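Local coordinates for LbpB B-lobe (Moraxella bovis, PDB 3UAQ), which probably binds host lactoferrin at the bacterial surface as a lipoprotein, the lobe described here pairing a beta barrel with a handle domain, at residues 221-226 against 253-258; 285-290 against 302-307. One frame throughout, in Å; residues are numbered along the deposited sequence.

Interaction 1 of 2, residues 221-226 against 253-258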
ATOM      1  N   PHE A 221     -10.711   9.505  -6.088  1.00 19.90           N
ATOM      2  CA  PHE A 221     -10.474   8.271  -6.832  1.00 25.65           C
ATOM      3  C   PHE A 221     -11.514   8.016  -7.929  1.00 25.09           C
ATOM      4  O   PHE A 221     -11.323   7.139  -8.778  1.00 22.97           O
ATOM      5  CB  PHE A 221     -10.409   7.067  -5.883  1.00 35.79           C
ATOM      6  CG  PHE A 221     -11.713   6.762  -5.189  1.00 36.54           C
ATOM      7  CD1 PHE A 221     -11.914   7.117  -3.862  1.00 26.50           C
ATOM      8  CD2 PHE A 221     -12.741   6.116  -5.866  1.00 38.21           C
ATOM      9  CE1 PHE A 221     -13.110   6.833  -3.226  1.00 17.07           C
ATOM     10  CE2 PHE A 221     -13.943   5.831  -5.233  1.00 30.28           C
ATOM     11  CZ  PHE A 221     -14.126   6.189  -3.913  1.00 25.13           C
ATOM     12  N   ALA A 222     -12.612   8.768  -7.906  1.00 24.16           N
ATOM     13  CA  ALA A 222     -13.671   8.590  -8.898  1.00 23.24           C
ATOM     14  C   ALA A 222     -13.583   9.634 -10.005  1.00 25.98           C
ATOM     15  O   ALA A 222     -14.333   9.580 -10.984  1.00 30.52           O
ATOM     16  CB  ALA A 222     -15.042   8.620  -8.236  1.00 20.82           C
ATOM     17  N   GLU A 223     -12.670  10.588  -9.851  1.00 26.72           N
ATOM     18  CA  GLU A 223     -12.477  11.599 -10.884  1.00 32.91           C
ATOM     19  C   GLU A 223     -11.640  11.015 -12.017  1.00 33.81           C
ATOM     20  O   GLU A 223     -10.567  10.450 -11.793  1.00 32.77           O
ATOM     21  CB  GLU A 223     -11.852  12.869 -10.311  1.00 21.65           C
ATOM     22  CG  GLU A 223     -12.140  14.097 -11.155  1.00 31.53           C
ATOM     23  CD  GLU A 223     -11.907  15.399 -10.410  1.00 43.58           C
ATOM     24  OE1 GLU A 223     -11.355  15.367  -9.285  1.00 42.79           O
ATOM     25  OE2 GLU A 223     -12.281  16.458 -10.957  1.00 47.25           O
ATOM     26  N   GLN A 224     -12.145  11.149 -13.236  1.00 29.66           N
ATOM     27  CA  GLN A 224     -11.628  10.389 -14.367  1.00 34.70           C
ATOM     28  C   GLN A 224     -10.416  10.999 -15.079  1.00 39.74           C
ATOM     29  O   GLN A 224     -10.461  12.125 -15.581  1.00 46.44           O
ATOM     30  CB  GLN A 224     -12.747  10.137 -15.384  1.00 37.06           C
ATOM     31  CG  GLN A 224     -13.992   9.466 -14.797  1.00 41.25           C
ATOM     32  CD  GLN A 224     -15.020   9.122 -15.855  1.00 41.43           C
ATOM     33  OE1 GLN A 224     -15.232   9.884 -16.811  1.00 36.56           O
ATOM     34  NE2 GLN A 224     -15.667   7.967 -15.694  1.00 23.54           N
ATOM     35  N   VAL A 225      -9.335  10.230 -15.121  1.00 39.79           N
ATOM     36  CA  VAL A 225      -8.242  10.493 -16.036  1.00 33.32           C
ATOM     37  C   VAL A 225      -8.151   9.280 -16.947  1.00 36.48           C
ATOM     38  O   VAL A 225      -8.591   8.185 -16.582  1.00 48.00           O
ATOM     39  CB  VAL A 225      -6.903  10.696 -15.303  1.00 33.63           C
ATOM     40  CG1 VAL A 225      -5.895  11.370 -16.230  1.00 41.76           C
ATOM     41  CG2 VAL A 225      -7.108  11.542 -14.066  1.00 32.16           C
ATOM     42  N   PHE A 226      -7.584   9.472 -18.129  1.00 29.32           N
ATOM     43  CA  PHE A 226      -7.600   8.429 -19.145  1.00 26.63           C
ATOM     44  C   PHE A 226      -6.738   7.207 -18.829  1.00 30.55           C
ATOM     45  O   PHE A 226      -5.606   7.333 -18.360  1.00 28.39           O
ATOM     46  CB  PHE A 226      -7.176   8.997 -20.494  1.00 22.46           C
ATOM     47  CG  PHE A 226      -7.100   7.961 -21.570  1.00 25.07           C
ATOM     48  CD1 PHE A 226      -8.240   7.583 -22.263  1.00 23.19           C
ATOM     49  CD2 PHE A 226      -5.898   7.334 -21.868  1.00 24.92           C
ATOM     50  CE1 PHE A 226      -8.182   6.606 -23.251  1.00 25.59           C
ATOM     51  CE2 PHE A 226      -5.830   6.357 -22.857  1.00 25.78           C
ATOM     52  CZ  PHE A 226      -6.976   5.994 -23.548  1.00 31.59           C
ATOM     53  N   LEU A 253      -3.982  23.342  -4.380  1.00 30.41           N
ATOM     54  CA  LEU A 253      -4.376  21.975  -4.706  1.00 31.59           C
ATOM     55  C   LEU A 253      -4.986  21.967  -6.100  1.00 40.10           C
ATOM     56  O   LEU A 253      -5.932  22.707  -6.373  1.00 40.79           O
ATOM     57  CB  LEU A 253      -5.404  21.453  -3.708  1.00 21.09           C
ATOM     58  CG  LEU A 253      -5.276  21.966  -2.278  1.00 24.30           C
ATOM     59  CD1 LEU A 253      -6.503  21.584  -1.452  1.00 36.76           C
ATOM     60  CD2 LEU A 253      -3.998  21.446  -1.639  1.00 27.81           C
ATOM     61  N   SER A 254      -4.441  21.135  -6.980  1.00 48.46           N
ATOM     62  CA  SER A 254      -4.899  21.084  -8.361  1.00 44.02           C
ATOM     63  C   SER A 254      -5.260  19.661  -8.755  1.00 39.07           C
ATOM     64  O   SER A 254      -4.970  18.711  -8.026  1.00 48.97           O
ATOM     65  CB  SER A 254      -3.833  21.646  -9.306  1.00 47.24           C
ATOM     66  OG  SER A 254      -2.582  21.786  -8.649  1.00 57.88           O
ATOM     67  N   THR A 255      -5.903  19.523  -9.907  1.00 31.41           N
ATOM     68  CA  THR A 255      -6.292  18.210 -10.396  1.00 26.75           C
ATOM     69  C   THR A 255      -5.716  17.966 -11.780  1.00 35.99           C
ATOM     70  O   THR A 255      -5.765  18.841 -12.653  1.00 38.22           O
ATOM     71  CB  THR A 255      -7.818  18.057 -10.463  1.00 26.65           C
ATOM     72  OG1 THR A 255      -8.386  18.322  -9.174  1.00 36.38           O
ATOM     73  CG2 THR A 255      -8.196  16.639 -10.909  1.00 21.71           C
ATOM     74  N   LYS A 256      -5.158  16.775 -11.967  1.00 40.93           N
ATOM     75  CA  LYS A 256      -4.705  16.347 -13.282  1.00 36.80           C
ATOM     76  C   LYS A 256      -5.889  15.913 -14.140  1.00 37.91           C
ATOM     77  O   LYS A 256      -6.606  14.972 -13.797  1.00 47.31           O
ATOM     78  CB  LYS A 256      -3.699  15.195 -13.166  1.00 30.33           C
ATOM     79  CG  LYS A 256      -3.772  14.198 -14.314  1.00 29.89           C
ATOM     80  CD  LYS A 256      -2.525  13.320 -14.396  1.00 25.06           C
ATOM     81  CE  LYS A 256      -2.167  12.724 -13.054  1.00 27.22           C
ATOM     82  NZ  LYS A 256      -1.460  11.417 -13.203  1.00 26.41           N
ATOM     83  N   GLN A 257      -6.104  16.631 -15.237  1.00 38.26           N
ATOM     84  CA  GLN A 257      -6.996  16.206 -16.301  1.00 36.10           C
ATOM     85  C   GLN A 257      -6.158  15.695 -17.467  1.00 32.47           C
ATOM     86  O   GLN A 257      -5.089  16.239 -17.766  1.00 25.17           O
ATOM     87  CB  GLN A 257      -7.860  17.367 -16.791  1.00 43.40           C
ATOM     88  CG  GLN A 257      -8.077  18.471 -15.782  1.00 59.77           C
ATOM     89  CD  GLN A 257      -9.536  18.648 -15.422  1.00 64.26           C
ATOM     90  OE1 GLN A 257      -9.892  18.676 -14.247  1.00 74.24           O
ATOM     91  NE2 GLN A 257     -10.392  18.751 -16.431  1.00 59.65           N
ATOM     92  N   LYS A 258      -6.638  14.636 -18.109  1.00 30.82           N
ATOM     93  CA  LYS A 258      -6.076  14.153 -19.361  1.00 22.18           C
ATOM     94  C   LYS A 258      -7.181  13.360 -20.041  1.00 31.75           C
ATOM     95  O   LYS A 258      -7.619  12.323 -19.534  1.00 36.16           O
ATOM     96  CB  LYS A 258      -4.854  13.270 -19.121  1.00 27.93           C
ATOM     97  CG  LYS A 258      -4.427  12.458 -20.345  1.00 26.27           C
ATOM     98  CD  LYS A 258      -3.469  11.330 -19.962  1.00 21.16           C
ATOM     99  CE  LYS A 258      -3.134  10.436 -21.152  1.00 32.26           C
ATOM    100  NZ  LYS A 258      -2.226  11.072 -22.150  1.00 34.89           N
TER
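Val225 packs on Lys256 and Lys258, at the end of strand 248-257 and just beyond it, one methyl on side-chain carbons and the other on a backbone carbonyl. From its CB, CG1 lies anti to the backbone N (chi1 -163°) and runs to Lys258, where it meets CB at 3.6 Å, the Val225 and Lys258 side chains running nearly perpendicular to each other. The same methyl also reaches Lys256, with Val225 CG1 4.0 Å from Lys256 CG. CG2, the other branch, rests on the backbone, 3.5 Å from the carbonyl O of Lys256. The one hydrogen bond across the contact follows directly: Phe226 N donates to Lys258 O at 3.2 Å, bent to 138° at the hydrogen. Beyond this bond the Phe226 ring turns outward, with Lys258 CE approaching it obliquely.

At the other end, Glu223 reaches out in an extended chain toward Thr255, the two side chains meeting head-on. Its carboxylate packs on the Thr255 methyl, Glu223 OE1 lying 3.8 Å from Thr255 CG2, with no hydrogen bond between the two residues. The charge is answered by neighbouring strands: Arg270 on strand 266-278 forms a salt bridge with OE2, and His236 on strand 236-243 hydrogen-bonds OE1. Lys258 likewise sends its NZ to the carbonyl oxygens of Ser263 and Ala261.

The contact thus lays the loop between strands 170-184 and 236-243 against the C-terminal end of barrel strand 248-257 and the residue after it by aliphatic packing and a single bent backbone bond, without regular strand pairing. Its buried acid is held by Arg270 and His236, which would probably favour the ionised carboxylate and tie the loop to the barrel wall.

Interaction 2 of 2, residues 285-290 against 302-307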
ATOM      1  N   SER A 285      -7.995  29.228   5.853  1.00 30.80           N
ATOM      2  CA  SER A 285      -9.016  29.119   4.828  1.00 33.53           C
ATOM      3  C   SER A 285      -8.548  28.388   3.579  1.00 38.71           C
ATOM      4  O   SER A 285      -7.363  28.443   3.213  1.00 34.77           O
ATOM      5  CB  SER A 285      -9.519  30.511   4.451  1.00 27.85           C
ATOM      6  OG  SER A 285      -9.920  31.224   5.605  1.00 36.06           O
ATOM      7  N   ALA A 286      -9.496  27.698   2.943  1.00 34.29           N
ATOM      8  CA  ALA A 286      -9.319  27.163   1.601  1.00 30.41           C
ATOM      9  C   ALA A 286     -10.153  28.037   0.673  1.00 37.00           C
ATOM     10  O   ALA A 286     -11.326  28.301   0.945  1.00 46.45           O
ATOM     11  CB  ALA A 286      -9.776  25.709   1.532  1.00 25.69           C
ATOM     12  N   ILE A 287      -9.545  28.500  -0.413  1.00 27.35           N
ATOM     13  CA  ILE A 287     -10.207  29.434  -1.315  1.00 22.05           C
ATOM     14  C   ILE A 287     -10.447  28.801  -2.686  1.00 30.53           C
ATOM     15  O   ILE A 287      -9.512  28.309  -3.330  1.00 40.10           O
ATOM     16  CB  ILE A 287      -9.389  30.736  -1.473  1.00 27.49           C
ATOM     17  CG1 ILE A 287      -9.347  31.506  -0.149  1.00 30.21           C
ATOM     18  CG2 ILE A 287      -9.959  31.607  -2.582  1.00 21.48           C
ATOM     19  CD1 ILE A 287      -7.991  31.469   0.544  1.00 37.30           C
ATOM     20  N   ALA A 288     -11.703  28.809  -3.126  1.00 28.46           N
ATOM     21  CA  ALA A 288     -12.060  28.231  -4.419  1.00 23.70           C
ATOM     22  C   ALA A 288     -11.624  29.148  -5.563  1.00 33.43           C
ATOM     23  O   ALA A 288     -11.843  30.365  -5.518  1.00 36.24           O
ATOM     24  CB  ALA A 288     -13.560  27.953  -4.485  1.00 18.33           C
ATOM     25  N   LYS A 289     -11.012  28.556  -6.584  1.00 29.03           N
ATOM     26  CA  LYS A 289     -10.452  29.314  -7.697  1.00 24.27           C
ATOM     27  C   LYS A 289     -11.489  29.623  -8.777  1.00 30.23           C
ATOM     28  O   LYS A 289     -11.260  30.467  -9.641  1.00 37.86           O
ATOM     29  CB  LYS A 289      -9.281  28.544  -8.319  1.00 28.24           C
ATOM     30  CG  LYS A 289      -8.178  28.186  -7.338  1.00 35.97           C
ATOM     31  CD  LYS A 289      -7.419  29.416  -6.866  1.00 46.13           C
ATOM     32  CE  LYS A 289      -6.519  29.963  -7.964  1.00 57.67           C
ATOM     33  NZ  LYS A 289      -5.841  31.242  -7.610  1.00 58.10           N
ATOM     34  N   ASN A 290     -12.627  28.938  -8.735  1.00 38.72           N
ATOM     35  CA  ASN A 290     -13.619  29.085  -9.793  1.00 47.63           C
ATOM     36  C   ASN A 290     -14.884  29.809  -9.330  1.00 62.71           C
ATOM     37  O   ASN A 290     -15.267  30.829  -9.909  1.00 76.73           O
ATOM     38  CB  ASN A 290     -13.973  27.723 -10.382  1.00 33.02           C
ATOM     39  CG  ASN A 290     -14.365  27.802 -11.844  1.00 29.23           C
ATOM     40  OD1 ASN A 290     -15.125  28.688 -12.260  1.00 24.95           O
ATOM     41  ND2 ASN A 290     -13.842  26.869 -12.640  1.00 27.42           N
ATOM     42  N   ASN A 302     -16.931  25.210  -5.880  1.00 50.21           N
ATOM     43  CA  ASN A 302     -17.253  26.627  -6.027  1.00 44.58           C
ATOM     44  C   ASN A 302     -17.340  27.392  -4.704  1.00 49.08           C
ATOM     45  O   ASN A 302     -17.544  28.606  -4.701  1.00 58.35           O
ATOM     46  CB  ASN A 302     -18.561  26.795  -6.807  1.00 43.88           C
ATOM     47  CG  ASN A 302     -19.663  25.881  -6.303  1.00 53.39           C
ATOM     48  OD1 ASN A 302     -19.397  24.830  -5.723  1.00 67.37           O
ATOM     49  ND2 ASN A 302     -20.907  26.275  -6.529  1.00 46.05           N
ATOM     50  N   LYS A 303     -17.191  26.692  -3.584  1.00 46.03           N
ATOM     51  CA  LYS A 303     -17.272  27.342  -2.278  1.00 37.35           C
ATOM     52  C   LYS A 303     -15.963  27.242  -1.519  1.00 32.90           C
ATOM     53  O   LYS A 303     -15.275  26.221  -1.579  1.00 30.31           O
ATOM     54  CB  LYS A 303     -18.390  26.733  -1.428  1.00 36.17           C
ATOM     55  CG  LYS A 303     -19.761  26.776  -2.060  1.00 32.77           C
ATOM     56  CD  LYS A 303     -20.154  28.190  -2.449  1.00 37.77           C
ATOM     57  CE  LYS A 303     -21.571  28.232  -3.005  1.00 43.61           C
ATOM     58  NZ  LYS A 303     -21.854  29.492  -3.739  1.00 46.13           N
ATOM     59  N   ASN A 304     -15.634  28.304  -0.794  1.00 37.26           N
ATOM     60  CA  ASN A 304     -14.490  28.298   0.102  1.00 39.69           C
ATOM     61  C   ASN A 304     -14.750  27.449   1.328  1.00 44.43           C
ATOM     62  O   ASN A 304     -15.865  26.957   1.542  1.00 44.33           O
ATOM     63  CB  ASN A 304     -14.179  29.714   0.580  1.00 37.41           C
ATOM     64  CG  ASN A 304     -13.796  30.643  -0.547  1.00 46.18           C
ATOM     65  OD1 ASN A 304     -13.745  30.246  -1.712  1.00 50.81           O
ATOM     66  ND2 ASN A 304     -13.524  31.899  -0.204  1.00 44.45           N
ATOM     67  N   ALA A 305     -13.700  27.274   2.123  1.00 41.03           N
ATOM     68  CA  ALA A 305     -13.838  26.880   3.509  1.00 37.61           C
ATOM     69  C   ALA A 305     -13.181  28.002   4.301  1.00 44.16           C
ATOM     70  O   ALA A 305     -12.019  27.895   4.702  1.00 46.04           O
ATOM     71  CB  ALA A 305     -13.138  25.559   3.766  1.00 36.29           C
ATOM     72  N   ASP A 306     -13.915  29.098   4.486  1.00 50.37           N
ATOM     73  CA  ASP A 306     -13.387  30.280   5.173  1.00 40.39           C
ATOM     74  C   ASP A 306     -13.227  29.997   6.660  1.00 43.95           C
ATOM     75  O   ASP A 306     -14.210  29.723   7.362  1.00 47.55           O
ATOM     76  CB  ASP A 306     -14.302  31.492   4.964  1.00 29.24           C
ATOM     77  CG  ASP A 306     -14.469  31.858   3.495  1.00 52.39           C
ATOM     78  OD1 ASP A 306     -13.475  32.290   2.867  1.00 52.67           O
ATOM     79  OD2 ASP A 306     -15.600  31.733   2.972  1.00 58.53           O
ATOM     80  N   ASN A 307     -11.986  30.047   7.137  1.00 37.35           N
ATOM     81  CA  ASN A 307     -11.713  29.709   8.528  1.00 40.95           C
ATOM     82  C   ASN A 307     -12.234  28.323   8.885  1.00 42.89           C
ATOM     83  O   ASN A 307     -12.711  28.104   9.995  1.00 44.80           O
ATOM     84  CB  ASN A 307     -12.339  30.746   9.461  1.00 42.31           C
ATOM     85  CG  ASN A 307     -11.482  31.980   9.612  1.00 48.18           C
ATOM     86  OD1 ASN A 307     -10.293  31.887   9.914  1.00 55.26           O
ATOM     87  ND2 ASN A 307     -12.078  33.148   9.390  1.00 49.41           N
TER
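Ser285 OG accepts the backbone N-H of Asn307 at 2.8 Å, in a nearly straight bond of 166° at the hydrogen. OG stands anti to its own carbonyl carbon (chi1 -53°), which carries it across to the point where the backbone bends sharply at Asp306 and Asn307. Next to it, Ala286 and Ala305 form an antiparallel hydrogen-bonded pair: Ala305 N gives to Ala286 O at 2.8 Å, and Ala286 N returns a bond to Ala305 O at 3.1 Å. Ala305 O also receives a CA-H contact from Ser285. The two alanine methyls lie on one face of the sheet, CB to CB 4.0 Å, against Phe325 of strand 320-326.

One step further, a side chain takes over from the backbone. Asn304 OD1 accepts Ala288 N at 2.9 Å, the N-H pointing almost straight at it (170°) from above the amide's carbonyl plane, while the same oxygen touches the Ala288 methyl. The other end of this amide is tied down as well, ND2 donating in the amide plane to the syn side of Asp306 OD1 at 3.1 Å. Bonded through both ends, the Asn304 amide is probably held in one rotation; Asp306 OD2 in turn takes a hydrogen bond from Asn328.

Here two neighbouring strands of the antiparallel barrel, 281-288 and 305-314, are joined by a long connection, with side chains of Ser285 and Asn304 extending the ladder beyond its backbone pair, within the up-and-down barrel of the transferrin-binding-protein-B family.

Interaction 1 comes entirely earlier in the sequence than interaction 2, and both sites belong to one antiparallel barrel sheet; 19 Å separates their centres and about 6 Å their nearest atoms. Strand 266-278 links them: it pairs with 248-257, which carries one segment of interaction 1, and with 281-288, which carries one of interaction 2. Arg270 of that strand touches both sites, its side chain at Glu223 and its backbone hydrogen-bonded to that of Lys289. Interaction 1 fastens a long inter-strand loop to the barrel, whereas interaction 2 joins adjacent barrel strands, so strand pairing and loop anchoring are combined in one barrel sheet.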